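Long-range contacts in metallo-beta-lactamase domain-containing protein (Enterococcus faecalis, PDB 2AZ4), which binds two zinc ions in a metallo-beta-lactamase-type site and is probably an RNA-binding exonuclease: residues A[247-252]-A[274-279]; A[252-257]-A[342-347]; A[257-262]-A[329-334]; A[267-272]-A[293-298]. All coordinates share one frame; numbering follows the deposited sequence.

How the contacts relate
All four contacts lie in one region of the chain, in and around a parallel six-stranded sheet away from the zinc site. Contacts 2 and 3 are its buried core: both use strand 256-260, pairing it with 344-348 on one flank and 328-331 on the other, and they share Thr257. Their chemistry is main-chain hydrogen bonding and apolar side chains, with an arginine grip on a carbonyl in contact 2 and an amide-amide bond in contact 3. Contact 1 is partly buried and mostly polar, a glutamate and an arginine tying the end of helix 237-249 to the start of strand 278-282. Contact 4, nearer the surface, is wholly apolar and packs helix 265-274 against the loop before edge strand 298-300.

Contact 1: A[247-252]-A[274-279]; sequences LELENP and KSPRTV
Glu248 reaches from helix 237-249 to the turn before strand 278-282 and meets it with both carboxylate oxygens. OE1 takes the backbone N-H of Arg277, with OE1 to N 3.0 Å and a fairly straight 161° at the hydrogen; the donor arrives nearly along the C-O axis. OE2 lies 2.7 Å from Ser275 OG, whose proton could serve either this oxygen or Arg277 O. The Arg277 side chain runs back the other way, extended from CG to NE. Its NH2 sits 2.7 Å from Asn251 O at the guanidinium edge, a weak, bent bond of 121°, while the same nitrogen is also bonded to Arg254 O. Water 1 lies in the guanidinium plane, accepting from Arg277 NE and donating to Glu248 O, 2.7 Å from NE and 2.7 Å from O. Asn251 is steadied by a nearly straight bond from ND2 to Leu247 O. Around this polar centre, Pro276 puts CD 3.2 Å from Glu248 OE1 and turns CG to Leu249 CD2. Glu248 OE1 and Arg277 NE remain 4.6 Å apart, so the charges probably help through space, while direct and water-mediated bonds, many to main-chain atoms, join the helix to the turn that leads into the strand.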
loop_
_atom_site.group_PDB
_atom_site.type_symbol
_atom_site.label_atom_id
_atom_site.label_comp_id
_atom_site.label_asym_id
_atom_site.label_seq_id
_atom_site.Cartn_x
_atom_site.Cartn_y
_atom_site.Cartn_z
ATOM N N LEU A 247 -14.888 10.826 -20.034
ATOM C CA LEU A 247 -14.317 12.162 -19.914
ATOM C C LEU A 247 -13.498 12.553 -21.152
ATOM O O LEU A 247 -13.527 13.719 -21.558
ATOM C CB LEU A 247 -13.487 12.317 -18.622
ATOM C CG LEU A 247 -14.244 12.379 -17.285
ATOM C CD1 LEU A 247 -13.294 12.151 -16.116
ATOM C CD2 LEU A 247 -14.985 13.696 -17.105
ATOM N N GLU A 248 -12.774 11.593 -21.739
ATOM C CA GLU A 248 -12.030 11.855 -22.966
ATOM C C GLU A 248 -12.953 12.154 -24.161
ATOM O O GLU A 248 -12.743 13.121 -24.902
ATOM C CB GLU A 248 -11.063 10.720 -23.274
ATOM C CG GLU A 248 -9.880 10.628 -22.290
ATOM C CD GLU A 248 -8.784 9.687 -22.788
ATOM O OE1 GLU A 248 -8.617 9.531 -24.009
ATOM O OE2 GLU A 248 -8.070 9.107 -21.963
ATOM N N LEU A 249 -14.009 11.358 -24.308
ATOM C CA LEU A 249 -14.933 11.499 -25.447
ATOM C C LEU A 249 -15.788 12.751 -25.367
ATOM O O LEU A 249 -16.219 13.285 -26.385
ATOM C CB LEU A 249 -15.820 10.254 -25.580
ATOM C CG LEU A 249 -15.057 8.956 -25.874
ATOM C CD1 LEU A 249 -15.977 7.715 -25.843
ATOM C CD2 LEU A 249 -14.319 9.065 -27.181
ATOM N N GLU A 250 -16.025 13.228 -24.158
ATOM C CA GLU A 250 -16.745 14.486 -23.971
ATOM C C GLU A 250 -15.830 15.692 -24.262
ATOM O O GLU A 250 -16.319 16.809 -24.404
ATOM C CB GLU A 250 -17.250 14.598 -22.535
ATOM C CG GLU A 250 -18.309 13.582 -22.131
ATOM C CD GLU A 250 -18.750 13.758 -20.679
ATOM O OE1 GLU A 250 -18.084 14.503 -19.927
ATOM O OE2 GLU A 250 -19.771 13.152 -20.282
ATOM N N ASN A 251 -14.514 15.468 -24.307
ATOM C CA ASN A 251 -13.548 16.566 -24.510
ATOM C C ASN A 251 -12.514 16.300 -25.613
ATOM O O ASN A 251 -11.304 16.232 -25.331
ATOM C CB ASN A 251 -12.856 16.937 -23.190
ATOM C CG ASN A 251 -13.836 17.445 -22.135
ATOM O OD1 ASN A 251 -14.169 18.627 -22.105
ATOM N ND2 ASN A 251 -14.306 16.544 -21.272
ATOM N N PRO A 252 -12.985 16.167 -26.875
ATOM C CA PRO A 252 -12.111 15.850 -28.007
ATOM C C PRO A 252 -11.123 16.961 -28.422
ATOM O O PRO A 252 -10.140 16.681 -29.123
ATOM C CB PRO A 252 -13.099 15.548 -29.143
ATOM C CG PRO A 252 -14.329 16.313 -28.785
ATOM C CD PRO A 252 -14.401 16.290 -27.293
ATOM N N LYS A 274 -7.578 1.099 -22.483
ATOM C CA LYS A 274 -8.885 1.592 -22.906
ATOM C C LYS A 274 -8.930 3.051 -23.394
ATOM O O LYS A 274 -9.872 3.457 -24.067
ATOM C CB LYS A 274 -9.899 1.372 -21.776
ATOM C CG LYS A 274 -10.153 -0.106 -21.477
ATOM C CD LYS A 274 -11.594 -0.350 -21.021
ATOM C CE LYS A 274 -11.914 -1.824 -20.985
ATOM N NZ LYS A 274 -11.490 -2.468 -19.706
ATOM N N SER A 275 -7.917 3.838 -23.036
ATOM C CA SER A 275 -7.893 5.258 -23.372
ATOM C C SER A 275 -8.003 5.509 -24.885
ATOM O O SER A 275 -7.163 5.010 -25.651
ATOM C CB SER A 275 -6.609 5.896 -22.812
ATOM O OG SER A 275 -6.555 7.268 -23.144
ATOM N N PRO A 276 -9.049 6.256 -25.330
ATOM C CA PRO A 276 -9.144 6.569 -26.764
ATOM C C PRO A 276 -7.917 7.328 -27.268
ATOM O O PRO A 276 -7.443 7.041 -28.379
ATOM C CB PRO A 276 -10.387 7.464 -26.856
ATOM C CG PRO A 276 -11.185 7.149 -25.633
ATOM C CD PRO A 276 -10.174 6.842 -24.573
ATOM N N ARG A 277 -7.404 8.267 -26.462
ATOM C CA ARG A 277 -6.173 9.003 -26.813
ATOM C C ARG A 277 -4.955 8.190 -26.423
ATOM O O ARG A 277 -4.979 7.487 -25.410
ATOM C CB ARG A 277 -6.079 10.342 -26.068
ATOM C CG ARG A 277 -7.085 11.390 -26.463
ATOM C CD ARG A 277 -6.827 12.627 -25.654
ATOM N NE ARG A 277 -7.855 13.644 -25.831
ATOM C CZ ARG A 277 -7.653 14.948 -25.654
ATOM N NH1 ARG A 277 -6.460 15.412 -25.273
ATOM N NH2 ARG A 277 -8.649 15.792 -25.849
ATOM N N THR A 278 -3.885 8.316 -27.211
ATOM C CA THR A 278 -2.585 7.761 -26.869
ATOM C C THR A 278 -2.136 8.254 -25.504
ATOM O O THR A 278 -2.056 9.449 -25.274
ATOM C CB THR A 278 -1.506 8.184 -27.882
ATOM O OG1 THR A 278 -1.878 7.754 -29.194
ATOM C CG2 THR A 278 -0.154 7.597 -27.507
ATOM N N VAL A 279 -1.812 7.325 -24.621
ATOM C CA VAL A 279 -1.339 7.651 -23.281
ATOM C C VAL A 279 0.160 7.888 -23.274
ATOM O O VAL A 279 0.899 7.150 -23.926
ATOM C CB VAL A 279 -1.678 6.515 -22.287
ATOM C CG1 VAL A 279 -1.188 6.847 -20.886
ATOM C CG2 VAL A 279 -3.192 6.280 -22.272
HETATM O O HOH W 1 -10.446 13.053 -26.290
#

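Contact 2: A[252-257]-A[342-347]; sequences PNRQIT and GSLYIH
Gly342 O is gripped side-on by two nitrogens of Arg254. NE gives the shorter bond, 2.7 Å to Gly342 O, and lies in the carbonyl plane; NH2, 3.0 Å from the same oxygen, stands above that plane, 52° out of it. The arginine is extended from CG to NE, with CG anti to the backbone N (chi1 -170°), and this carries the guanidinium alongside the turn that leads into strand 344-348. Leu344 CB lies over one guanidinium face, toward its rim. Asn251 OD1 and Thr373 OG1 take bonds from NH1 and NH2 respectively, so the group is held on several sides.

Beyond it the two chains run as parallel strands, Ile256 beside Leu344 and Thr257 beside Tyr345. Leu344 N donates to Gln255 O, Thr257 N to Leu344 O, and Ile346 N to Thr257 O at 2.9 Å, the alternation expected of parallel pairing. On the face with Ile256 and Leu344, Ile256 CG2 touches Ile346 CD1 at 3.7 Å. On the other, Thr257 OG1 comes to the edge of the Tyr345 ring, 3.5 Å from CD1. Water 2 bridges Thr257 OG1, Ser343 OG and Leu344 O; it donates to the latter two. Ser343 OG is also bonded to Gln340 O.

Strand 344-348 continues the sheet to 373-376. With its main chain paired and its one cationic end group bound to neutral oxygens, the joint relies on hydrogen bonding and apolar packing rather than salt bridges, and the arginine clamps the strand's entry before the regular pairing begins.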
loop_
_atom_site.group_PDB
_atom_site.type_symbol
_atom_site.label_atom_id
_atom_site.label_comp_id
_atom_site.label_asym_id
_atom_site.label_seq_id
_atom_site.Cartn_x
_atom_site.Cartn_y
_atom_site.Cartn_z
ATOM N N PRO A 252 -12.985 16.167 -26.875
ATOM C CA PRO A 252 -12.111 15.850 -28.007
ATOM C C PRO A 252 -11.123 16.961 -28.422
ATOM O O PRO A 252 -10.140 16.681 -29.123
ATOM C CB PRO A 252 -13.099 15.548 -29.143
ATOM C CG PRO A 252 -14.329 16.313 -28.785
ATOM C CD PRO A 252 -14.401 16.290 -27.293
ATOM N N ASN A 253 -11.361 18.186 -27.974
ATOM C CA ASN A 253 -10.499 19.315 -28.335
ATOM C C ASN A 253 -10.152 20.093 -27.076
ATOM O O ASN A 253 -10.799 21.095 -26.738
ATOM C CB ASN A 253 -11.200 20.211 -29.376
ATOM C CG ASN A 253 -10.295 21.309 -29.915
ATOM O OD1 ASN A 253 -9.072 21.247 -29.781
ATOM N ND2 ASN A 253 -10.903 22.327 -30.542
ATOM N N ARG A 254 -9.151 19.594 -26.357
ATOM C CA ARG A 254 -8.864 20.051 -25.024
ATOM C C ARG A 254 -7.646 19.276 -24.485
ATOM O O ARG A 254 -7.520 18.057 -24.665
ATOM C CB ARG A 254 -10.081 19.813 -24.118
ATOM C CG ARG A 254 -10.005 20.481 -22.731
ATOM C CD ARG A 254 -11.284 20.266 -21.949
ATOM N NE ARG A 254 -11.360 21.174 -20.807
ATOM C CZ ARG A 254 -12.296 21.156 -19.861
ATOM N NH1 ARG A 254 -13.287 20.276 -19.882
ATOM N NH2 ARG A 254 -12.237 22.044 -18.890
ATOM N N GLN A 255 -6.750 19.986 -23.834
ATOM C CA GLN A 255 -5.689 19.311 -23.116
ATOM C C GLN A 255 -6.312 18.496 -21.995
ATOM O O GLN A 255 -7.150 19.002 -21.243
ATOM C CB GLN A 255 -4.672 20.305 -22.561
ATOM C CG GLN A 255 -3.549 19.640 -21.778
ATOM C CD GLN A 255 -2.427 20.623 -21.461
ATOM O OE1 GLN A 255 -2.586 21.479 -20.622
ATOM N NE2 GLN A 255 -1.294 20.480 -22.128
ATOM N N ILE A 256 -5.942 17.219 -21.923
ATOM C CA ILE A 256 -6.352 16.368 -20.789
ATOM C C ILE A 256 -5.138 15.682 -20.173
ATOM O O ILE A 256 -4.364 15.044 -20.878
ATOM C CB ILE A 256 -7.360 15.278 -21.192
ATOM C CG1 ILE A 256 -8.518 15.886 -22.010
ATOM C CG2 ILE A 256 -7.881 14.555 -19.916
ATOM C CD1 ILE A 256 -9.485 14.846 -22.564
ATOM N N THR A 257 -5.012 15.795 -18.857
ATOM C CA THR A 257 -3.899 15.204 -18.127
ATOM C C THR A 257 -4.440 14.500 -16.895
ATOM O O THR A 257 -5.591 14.712 -16.511
ATOM C CB THR A 257 -2.846 16.272 -17.721
ATOM O OG1 THR A 257 -3.467 17.260 -16.907
ATOM C CG2 THR A 257 -2.266 16.956 -18.952
ATOM N N GLY A 342 -8.121 26.400 -19.204
ATOM C CA GLY A 342 -9.316 25.727 -19.692
ATOM C C GLY A 342 -9.161 24.223 -19.876
ATOM O O GLY A 342 -10.086 23.546 -20.356
ATOM N N SER A 343 -7.997 23.688 -19.524
ATOM C CA SER A 343 -7.769 22.251 -19.714
ATOM C C SER A 343 -8.422 21.406 -18.589
ATOM O O SER A 343 -9.008 21.943 -17.633
ATOM C CB SER A 343 -6.273 21.964 -19.861
ATOM O OG SER A 343 -5.604 22.169 -18.635
ATOM N N LEU A 344 -8.322 20.081 -18.723
ATOM C CA LEU A 344 -8.941 19.148 -17.789
ATOM C C LEU A 344 -7.850 18.344 -17.109
ATOM O O LEU A 344 -6.967 17.831 -17.770
ATOM C CB LEU A 344 -9.895 18.216 -18.538
ATOM C CG LEU A 344 -10.662 17.126 -17.759
ATOM C CD1 LEU A 344 -11.537 17.728 -16.652
ATOM C CD2 LEU A 344 -11.486 16.250 -18.753
ATOM N N TYR A 345 -7.900 18.269 -15.789
ATOM C CA TYR A 345 -6.968 17.437 -15.028
ATOM C C TYR A 345 -7.756 16.433 -14.186
ATOM O O TYR A 345 -8.646 16.796 -13.434
ATOM C CB TYR A 345 -6.046 18.292 -14.148
ATOM C CG TYR A 345 -5.282 17.472 -13.120
ATOM C CD1 TYR A 345 -4.253 16.606 -13.513
ATOM C CD2 TYR A 345 -5.608 17.533 -11.767
ATOM C CE1 TYR A 345 -3.559 15.836 -12.568
ATOM C CE2 TYR A 345 -4.911 16.763 -10.822
ATOM C CZ TYR A 345 -3.902 15.922 -11.239
ATOM O OH TYR A 345 -3.224 15.153 -10.319
ATOM N N ILE A 346 -7.398 15.164 -14.316
ATOM C CA ILE A 346 -8.096 14.087 -13.633
ATOM C C ILE A 346 -7.201 13.568 -12.527
ATOM O O ILE A 346 -6.129 13.029 -12.781
ATOM C CB ILE A 346 -8.486 12.965 -14.606
ATOM C CG1 ILE A 346 -9.434 13.520 -15.682
ATOM C CG2 ILE A 346 -9.125 11.800 -13.843
ATOM C CD1 ILE A 346 -9.355 12.730 -16.999
ATOM N N HIS A 347 -7.648 13.789 -11.297
ATOM C CA HIS A 347 -6.896 13.425 -10.112
ATOM C C HIS A 347 -7.380 12.062 -9.630
ATOM O O HIS A 347 -8.475 11.948 -9.083
ATOM C CB HIS A 347 -7.116 14.492 -9.038
ATOM C CG HIS A 347 -6.047 14.521 -7.996
ATOM N ND1 HIS A 347 -6.307 14.341 -6.656
ATOM C CD2 HIS A 347 -4.709 14.668 -8.104
ATOM C CE1 HIS A 347 -5.177 14.419 -5.975
ATOM N NE2 HIS A 347 -4.191 14.606 -6.834
HETATM O O HOH W 2 -4.661 19.450 -18.147
#

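Contact 3: A[257-262]-A[329-334]; sequences TFNGYP and LWQVVN
Thr257 and Trp330 lie side by side, pointing the same way from adjacent parallel strands. From CB, which meets Trp330 O at 3.3 Å and Val332 CG1, the threonine forks. OG1 turns to Val332 CG1, 3.4 Å away. CG2, anti to the carbonyl carbon, goes the other way and ends over the face of the Trp330 indole, a CH-pi contact with Thr257 CG2 3.5 Å from the centroid of the five-membered ring and 18° off its normal. On the opposite face of the sheet Phe258 sends CD2 against Leu329 CG at 3.7 Å, the two side chains crossing at about a right angle, and CZ near Gln331 CB. Next along, Asn259 OD1 accepts a hydrogen bond from Gln331 NE2, 3.0 Å and 165°, with the two amide planes turned 52° apart; Gln331 OE1 is taken by Glu282 N. Water 3 accepts from Asn259 ND2. The main chains are joined by Phe258 N to Trp330 O and Val332 N to Phe258 O. The strand parts of both segments lie inside the parallel sheet, 328-331 between strands 278-282 and 256-260. Helix 318-323 packs on Trp330, Leu281 of strand 278-282 meets Phe258 and Gln331, and strand 344-348 flanks 256-260 on its other edge.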
loop_
_atom_site.group_PDB
_atom_site.type_symbol
_atom_site.label_atom_id
_atom_site.label_comp_id
_atom_site.label_asym_id
_atom_site.label_seq_id
_atom_site.Cartn_x
_atom_site.Cartn_y
_atom_site.Cartn_z
ATOM N N THR A 257 -5.012 15.795 -18.857
ATOM C CA THR A 257 -3.899 15.204 -18.127
ATOM C C THR A 257 -4.440 14.500 -16.895
ATOM O O THR A 257 -5.591 14.712 -16.511
ATOM C CB THR A 257 -2.846 16.272 -17.721
ATOM O OG1 THR A 257 -3.467 17.260 -16.907
ATOM C CG2 THR A 257 -2.266 16.956 -18.952
ATOM N N PHE A 258 -3.618 13.673 -16.267
ATOM C CA PHE A 258 -4.065 12.947 -15.102
ATOM C C PHE A 258 -2.865 12.604 -14.243
ATOM O O PHE A 258 -1.723 12.820 -14.648
ATOM C CB PHE A 258 -4.802 11.664 -15.532
ATOM C CG PHE A 258 -3.880 10.546 -15.956
ATOM C CD1 PHE A 258 -3.676 9.456 -15.126
ATOM C CD2 PHE A 258 -3.195 10.605 -17.170
ATOM C CE1 PHE A 258 -2.810 8.426 -15.506
ATOM C CE2 PHE A 258 -2.320 9.577 -17.560
ATOM C CZ PHE A 258 -2.139 8.493 -16.732
ATOM N N ASN A 259 -3.127 12.046 -13.069
ATOM C CA ASN A 259 -2.077 11.405 -12.285
ATOM C C ASN A 259 -2.695 10.351 -11.393
ATOM O O ASN A 259 -3.895 10.407 -11.097
ATOM C CB ASN A 259 -1.252 12.424 -11.503
ATOM C CG ASN A 259 0.101 11.850 -10.998
ATOM O OD1 ASN A 259 0.574 10.813 -11.450
ATOM N ND2 ASN A 259 0.704 12.539 -10.064
ATOM N N GLY A 260 -1.887 9.372 -10.993
ATOM C CA GLY A 260 -2.358 8.325 -10.112
ATOM C C GLY A 260 -1.226 8.001 -9.162
ATOM O O GLY A 260 -0.173 8.643 -9.191
ATOM N N TYR A 261 -1.431 7.011 -8.318
ATOM C CA TYR A 261 -0.398 6.659 -7.358
ATOM C C TYR A 261 0.369 5.478 -7.939
ATOM O O TYR A 261 -0.252 4.544 -8.373
ATOM C CB TYR A 261 -1.006 6.349 -5.988
ATOM C CG TYR A 261 0.075 6.210 -4.957
ATOM C CD1 TYR A 261 0.732 7.345 -4.462
ATOM C CD2 TYR A 261 0.501 4.952 -4.536
ATOM C CE1 TYR A 261 1.785 7.228 -3.538
ATOM C CE2 TYR A 261 1.537 4.816 -3.617
ATOM C CZ TYR A 261 2.170 5.962 -3.119
ATOM O OH TYR A 261 3.198 5.848 -2.203
ATOM N N PRO A 262 1.717 5.521 -7.969
ATOM C CA PRO A 262 2.472 4.526 -8.766
ATOM C C PRO A 262 2.341 3.044 -8.370
ATOM O O PRO A 262 2.524 2.160 -9.214
ATOM C CB PRO A 262 3.942 4.980 -8.615
ATOM C CG PRO A 262 3.883 6.374 -8.128
ATOM C CD PRO A 262 2.633 6.454 -7.282
ATOM N N LEU A 329 -3.470 11.687 -23.763
ATOM C CA LEU A 329 -3.798 11.795 -22.369
ATOM C C LEU A 329 -2.451 11.578 -21.692
ATOM O O LEU A 329 -1.859 10.517 -21.843
ATOM C CB LEU A 329 -4.800 10.708 -21.956
ATOM C CG LEU A 329 -4.970 10.545 -20.437
ATOM C CD1 LEU A 329 -5.810 11.681 -19.813
ATOM C CD2 LEU A 329 -5.523 9.182 -20.043
ATOM N N TRP A 330 -1.945 12.577 -20.976
ATOM C CA TRP A 330 -0.626 12.427 -20.352
ATOM C C TRP A 330 -0.562 12.645 -18.847
ATOM O O TRP A 330 -1.376 13.346 -18.270
ATOM C CB TRP A 330 0.446 13.245 -21.067
ATOM C CG TRP A 330 0.255 14.774 -21.131
ATOM C CD1 TRP A 330 -0.519 15.464 -22.024
ATOM C CD2 TRP A 330 0.924 15.766 -20.328
ATOM N NE1 TRP A 330 -0.395 16.831 -21.811
ATOM C CE2 TRP A 330 0.477 17.040 -20.770
ATOM C CE3 TRP A 330 1.836 15.701 -19.260
ATOM C CZ2 TRP A 330 0.926 18.246 -20.187
ATOM C CZ3 TRP A 330 2.278 16.918 -18.658
ATOM C CH2 TRP A 330 1.832 18.163 -19.142
ATOM N N GLN A 331 0.415 12.010 -18.216
ATOM C CA GLN A 331 0.517 12.031 -16.768
ATOM C C GLN A 331 1.279 13.288 -16.352
ATOM O O GLN A 331 2.479 13.419 -16.633
ATOM C CB GLN A 331 1.237 10.768 -16.282
ATOM C CG GLN A 331 1.582 10.734 -14.775
ATOM C CD GLN A 331 2.448 9.539 -14.381
ATOM O OE1 GLN A 331 3.077 8.928 -15.232
ATOM N NE2 GLN A 331 2.499 9.215 -13.067
ATOM N N VAL A 332 0.611 14.212 -15.674
ATOM C CA VAL A 332 1.317 15.420 -15.180
ATOM C C VAL A 332 1.671 15.217 -13.707
ATOM O O VAL A 332 0.819 14.807 -12.912
ATOM C CB VAL A 332 0.492 16.720 -15.398
ATOM C CG1 VAL A 332 -0.892 16.609 -14.748
ATOM C CG2 VAL A 332 1.240 17.961 -14.885
ATOM N N VAL A 333 2.933 15.482 -13.356
ATOM C CA VAL A 333 3.441 15.222 -12.000
ATOM C C VAL A 333 3.984 16.464 -11.260
ATOM O O VAL A 333 4.207 16.434 -10.041
ATOM C CB VAL A 333 4.517 14.105 -12.012
ATOM C CG1 VAL A 333 3.918 12.798 -12.533
ATOM C CG2 VAL A 333 5.758 14.523 -12.856
ATOM N N ASN A 334 4.237 17.532 -12.015
ATOM C CA ASN A 334 4.713 18.805 -11.509
ATOM C C ASN A 334 4.613 19.884 -12.599
ATOM O O ASN A 334 4.031 19.650 -13.641
ATOM C CB ASN A 334 6.153 18.704 -10.971
ATOM C CG ASN A 334 7.172 18.339 -12.063
ATOM O OD1 ASN A 334 6.841 18.237 -13.251
ATOM N ND2 ASN A 334 8.420 18.149 -11.655
HETATM O O HOH W 3 -0.634 15.181 -9.897
#

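Contact 4: A[267-272]-A[293-298]; sequences RFAKII and FGIEVR
Ile272 and Val297 make the tightest meeting here, Ile272 CD1 coming to 3.7 Å from Val297 CG2 as the two side chains cross at a slant. With CG1 anti to its carbonyl carbon (chi1 -66°) and CD1 extended beyond it (chi2 172°), the isoleucine reaches out from the helix, and the same methyl stands 4.4 Å from Ile295 CG2. One turn earlier, Ala269 presents CB alone, which sits 4.1 Å from Phe293 CE2, oblique to the ring, and 4.2 Å from Ile295 CD1. Ala269 and Ile272, three apart in sequence, thus form one apolar stripe on helix 265-274, matched by the alternate residues Phe293, Ile295 and Val297. Helix 265-274 leads into strand 278-282, which with helix 283-293 and the parallel edge strand 298-300 forms a beta-alpha-beta crossover; residues 293-298 are its return loop. Gly294, with positive phi, ends the second helix and turns the chain toward Ile295. Further out, Leu289 of helix 283-293 touches both Ile272 and Ile295, while Val279 and Leu281 of strand 278-282 back Ile272 and Val297 respectively. The Phe293 ring meets Tyr170 edge-to-face.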
loop_
_atom_site.group_PDB
_atom_site.type_symbol
_atom_site.label_atom_id
_atom_site.label_comp_id
_atom_site.label_asym_id
_atom_site.label_seq_id
_atom_site.Cartn_x
_atom_site.Cartn_y
_atom_site.Cartn_z
ATOM N N ARG A 267 -4.102 0.003 -12.596
ATOM C CA ARG A 267 -4.929 1.116 -13.044
ATOM C C ARG A 267 -4.255 1.803 -14.239
ATOM O O ARG A 267 -4.908 2.077 -15.240
ATOM C CB ARG A 267 -5.221 2.126 -11.923
ATOM C CG ARG A 267 -6.088 3.302 -12.387
ATOM C CD ARG A 267 -6.463 4.298 -11.268
ATOM N NE ARG A 267 -7.174 3.653 -10.161
ATOM C CZ ARG A 267 -7.503 4.269 -9.025
ATOM N NH1 ARG A 267 -7.216 5.558 -8.865
ATOM N NH2 ARG A 267 -8.115 3.601 -8.045
ATOM N N PHE A 268 -2.950 2.070 -14.141
ATOM C CA PHE A 268 -2.218 2.639 -15.294
ATOM C C PHE A 268 -2.317 1.751 -16.521
ATOM O O PHE A 268 -2.668 2.228 -17.609
ATOM C CB PHE A 268 -0.765 2.913 -14.936
ATOM C CG PHE A 268 -0.582 4.133 -14.099
ATOM C CD1 PHE A 268 -0.424 5.399 -14.708
ATOM C CD2 PHE A 268 -0.592 4.050 -12.698
ATOM C CE1 PHE A 268 -0.235 6.555 -13.934
ATOM C CE2 PHE A 268 -0.420 5.210 -11.908
ATOM C CZ PHE A 268 -0.233 6.465 -12.522
ATOM N N ALA A 269 -2.055 0.458 -16.329
ATOM C CA ALA A 269 -2.235 -0.550 -17.378
ATOM C C ALA A 269 -3.615 -0.511 -18.027
ATOM O O ALA A 269 -3.728 -0.545 -19.267
ATOM C CB ALA A 269 -1.895 -1.961 -16.847
ATOM N N LYS A 270 -4.668 -0.435 -17.212
ATOM C CA LYS A 270 -6.045 -0.359 -17.743
ATOM C C LYS A 270 -6.329 0.916 -18.500
ATOM O O LYS A 270 -7.042 0.909 -19.522
ATOM C CB LYS A 270 -7.097 -0.516 -16.632
ATOM C CG LYS A 270 -7.025 -1.838 -15.889
ATOM C CD LYS A 270 -7.406 -3.020 -16.809
ATOM C CE LYS A 270 -6.862 -4.354 -16.292
ATOM N NZ LYS A 270 -7.607 -5.524 -16.874
ATOM N N ILE A 271 -5.820 2.030 -17.987
ATOM C CA ILE A 271 -5.971 3.295 -18.691
ATOM C C ILE A 271 -5.347 3.190 -20.094
ATOM O O ILE A 271 -5.982 3.546 -21.087
ATOM C CB ILE A 271 -5.431 4.505 -17.846
ATOM C CG1 ILE A 271 -6.366 4.745 -16.661
ATOM C CG2 ILE A 271 -5.319 5.780 -18.699
ATOM C CD1 ILE A 271 -5.756 5.579 -15.551
ATOM N N ILE A 272 -4.114 2.696 -20.165
ATOM C CA ILE A 272 -3.428 2.452 -21.436
ATOM C C ILE A 272 -4.254 1.565 -22.383
ATOM O O ILE A 272 -4.353 1.842 -23.588
ATOM C CB ILE A 272 -2.028 1.839 -21.164
ATOM C CG1 ILE A 272 -1.150 2.868 -20.451
ATOM C CG2 ILE A 272 -1.365 1.350 -22.443
ATOM C CD1 ILE A 272 0.177 2.319 -19.967
ATOM N N PHE A 293 4.836 -5.519 -16.091
ATOM C CA PHE A 293 3.936 -6.091 -17.098
ATOM C C PHE A 293 4.522 -6.316 -18.489
ATOM O O PHE A 293 3.855 -6.902 -19.351
ATOM C CB PHE A 293 2.678 -5.227 -17.249
ATOM C CG PHE A 293 1.766 -5.266 -16.062
ATOM C CD1 PHE A 293 1.312 -6.478 -15.555
ATOM C CD2 PHE A 293 1.356 -4.097 -15.447
ATOM C CE1 PHE A 293 0.466 -6.517 -14.466
ATOM C CE2 PHE A 293 0.517 -4.134 -14.334
ATOM C CZ PHE A 293 0.072 -5.338 -13.850
ATOM N N GLY A 294 5.737 -5.841 -18.724
ATOM C CA GLY A 294 6.308 -5.853 -20.074
ATOM C C GLY A 294 5.586 -4.913 -21.034
ATOM O O GLY A 294 5.727 -5.038 -22.247
ATOM N N ILE A 295 4.808 -3.975 -20.496
ATOM C CA ILE A 295 4.053 -3.055 -21.331
ATOM C C ILE A 295 4.929 -1.858 -21.712
ATOM O O ILE A 295 5.631 -1.297 -20.877
ATOM C CB ILE A 295 2.733 -2.636 -20.673
ATOM C CG1 ILE A 295 1.754 -3.813 -20.693
ATOM C CG2 ILE A 295 2.108 -1.419 -21.407
ATOM C CD1 ILE A 295 0.487 -3.586 -19.834
ATOM N N GLU A 296 4.925 -1.516 -22.996
ATOM C CA GLU A 296 5.716 -0.408 -23.488
ATOM C C GLU A 296 4.776 0.701 -23.887
ATOM O O GLU A 296 3.923 0.520 -24.753
ATOM C CB GLU A 296 6.601 -0.831 -24.646
ATOM C CG GLU A 296 7.715 -1.773 -24.203
ATOM C CD GLU A 296 8.860 -1.807 -25.166
ATOM O OE1 GLU A 296 9.069 -2.873 -25.789
ATOM O OE2 GLU A 296 9.556 -0.776 -25.299
ATOM N N VAL A 297 4.895 1.827 -23.196
ATOM C CA VAL A 297 4.037 2.966 -23.441
ATOM C C VAL A 297 4.937 4.164 -23.740
ATOM O O VAL A 297 6.095 4.183 -23.321
ATOM C CB VAL A 297 3.098 3.226 -22.206
ATOM C CG1 VAL A 297 3.904 3.610 -20.940
ATOM C CG2 VAL A 297 2.041 4.285 -22.515
ATOM N N ARG A 298 4.397 5.157 -24.441
ATOM C CA ARG A 298 5.073 6.452 -24.647
ATOM C C ARG A 298 5.289 7.162 -23.311
ATOM O O ARG A 298 4.557 6.937 -22.343
ATOM C CB ARG A 298 4.307 7.340 -25.654
ATOM C CG ARG A 298 4.383 6.817 -27.093
ATOM C CD ARG A 298 3.299 7.450 -27.980
ATOM N NE ARG A 298 3.267 6.825 -29.305
ATOM C CZ ARG A 298 2.690 5.650 -29.593
ATOM N NH1 ARG A 298 2.084 4.918 -28.651
ATOM N NH2 ARG A 298 2.744 5.189 -30.839
#